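Local coordinates for KaiC-like domain-containing protein (Pyrococcus horikoshii, PDB 3BS4), which is of unknown function but carries a KaiC-like domain, which suggests a relationship to the RecA-like P-loop ATPases, at residues A[6-9]-A[10-13]. Sequence-based numbering, arbitrary orientation.
Sequences EIEE and LDRE
Ile7 and Leu10 meet on the buried side of the first turn of helix 8-14, where CB of Ile7 lies 4.2 Å from CD1 of Leu10. Both side chains rest on Leu250 of strand 247-252, and Leu10 also reaches Phe239. Beside this apolar patch the backbone is closely knit: Ile7 O accepts Asp11 N at 3.2 Å, nearly straight at 170°, and takes a second, weak bond from Leu10 N. Two further helical bonds follow, from Arg12 N to Glu8 O and from Glu13 N to Glu9 O. Asp11 turns back along the N-terminal end, its carboxylate held by Ser4 OG and Trp5 N.

The outer side, where Glu8 and Arg12 are exposed to solvent, is looser and highly charged, joined by a single salt bridge. Glu9 and Arg12 run side by side, and OE1 of Glu9 meets NH1 of Arg12 at 2.6 Å in this bridge, whose hydrogen bond is weak, the carboxylate and guanidinium planes standing 64° apart. A bend at chi3 (-31°) folds the arginine back over the turn, bringing Arg12 NH2 within 3.3 Å of Glu8 CG, with Glu8 OE2 beyond salt-bridge range of Arg12 NH2. Glu13 OE2 lies 4.1 Å from Glu9 OE1, a like-charge approach probably eased by Arg12 and by the salt bridge of Glu13 with Arg252. Replacing Glu9 by an alanine would probably leave the Arg12 guanidinium without its salt-bridge mate and free to turn. With Ile7 as N-cap residue, the whole is the opening turn of an amphipathic helix, packed by its apolar side against the C-terminal antiparallel strands.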
loop_
_atom_site.group_PDB
_atom_site.type_symbol
_atom_site.label_atom_id
_atom_site.label_comp_id
_atom_site.label_asym_id
_atom_site.label_seq_id
_atom_site.Cartn_x
_atom_site.Cartn_y
_atom_site.Cartn_z
ATOM N N GLU A 6 8.974 6.268 8.677
ATOM C CA GLU A 6 10.070 6.711 7.795
ATOM C C GLU A 6 10.061 8.213 7.506
ATOM O O GLU A 6 10.757 8.700 6.601
ATOM C CB GLU A 6 10.114 5.902 6.490
ATOM C CG GLU A 6 10.201 4.388 6.702
ATOM C CD GLU A 6 11.502 3.934 7.354
ATOM O OE1 GLU A 6 12.550 4.600 7.182
ATOM O OE2 GLU A 6 11.478 2.886 8.025
ATOM N N ILE A 7 9.262 8.927 8.295
ATOM C CA ILE A 7 9.144 10.372 8.245
ATOM C C ILE A 7 9.168 10.805 9.704
ATOM O O ILE A 7 8.265 10.476 10.471
ATOM C CB ILE A 7 7.842 10.803 7.541
ATOM C CG1 ILE A 7 7.868 10.335 6.076
ATOM C CG2 ILE A 7 7.643 12.328 7.628
ATOM C CD1 ILE A 7 6.557 10.544 5.325
ATOM N N GLU A 8 10.232 11.509 10.081
ATOM C CA GLU A 8 10.512 11.808 11.482
ATOM C C GLU A 8 9.390 12.589 12.163
ATOM O O GLU A 8 9.052 12.337 13.326
ATOM C CB GLU A 8 11.843 12.561 11.598
ATOM C CG GLU A 8 12.298 12.817 13.038
ATOM C CD GLU A 8 12.920 11.596 13.724
ATOM O OE1 GLU A 8 12.869 10.466 13.169
ATOM O OE2 GLU A 8 13.474 11.782 14.835
ATOM N N GLU A 9 8.793 13.528 11.431
ATOM C CA GLU A 9 7.704 14.331 11.978
ATOM C C GLU A 9 6.500 13.488 12.392
ATOM O O GLU A 9 5.855 13.768 13.391
ATOM C CB GLU A 9 7.294 15.414 10.981
ATOM C CG GLU A 9 8.332 16.529 10.860
ATOM C CD GLU A 9 8.183 17.603 11.937
ATOM O OE1 GLU A 9 7.618 17.325 13.024
ATOM O OE2 GLU A 9 8.636 18.745 11.697
ATOM N N LEU A 10 6.203 12.447 11.617
ATOM C CA LEU A 10 5.128 11.540 11.983
ATOM C C LEU A 10 5.470 10.698 13.213
ATOM O O LEU A 10 4.660 10.578 14.141
ATOM C CB LEU A 10 4.746 10.642 10.803
ATOM C CG LEU A 10 4.053 11.315 9.619
ATOM C CD1 LEU A 10 3.827 10.288 8.510
ATOM C CD2 LEU A 10 2.720 11.957 10.021
ATOM N N ASP A 11 6.668 10.115 13.221
ATOM C CA ASP A 11 7.126 9.367 14.399
ATOM C C ASP A 11 7.022 10.235 15.664
ATOM O O ASP A 11 6.522 9.784 16.692
ATOM C CB ASP A 11 8.565 8.883 14.218
ATOM C CG ASP A 11 8.686 7.735 13.226
ATOM O OD1 ASP A 11 7.640 7.230 12.743
ATOM O OD2 ASP A 11 9.837 7.339 12.919
ATOM N N ARG A 12 7.459 11.487 15.566
ATOM C CA ARG A 12 7.457 12.389 16.727
ATOM C C ARG A 12 6.059 12.799 17.178
ATOM O O ARG A 12 5.750 12.761 18.371
ATOM C CB ARG A 12 8.308 13.630 16.454
ATOM C CG ARG A 12 8.643 14.436 17.721
ATOM C CD ARG A 12 9.558 15.628 17.450
ATOM N NE ARG A 12 10.475 15.407 16.327
ATOM C CZ ARG A 12 10.373 16.009 15.140
ATOM N NH1 ARG A 12 9.401 16.884 14.906
ATOM N NH2 ARG A 12 11.252 15.742 14.184
ATOM N N GLU A 13 5.212 13.189 16.227
ATOM C CA GLU A 13 3.925 13.797 16.556
ATOM C C GLU A 13 2.796 12.818 16.816
ATOM O O GLU A 13 1.955 13.066 17.672
ATOM C CB GLU A 13 3.508 14.814 15.482
ATOM C CG GLU A 13 4.489 15.966 15.290
ATOM C CD GLU A 13 4.693 16.825 16.535
ATOM O OE1 GLU A 13 3.785 16.910 17.387
ATOM O OE2 GLU A 13 5.775 17.431 16.649
#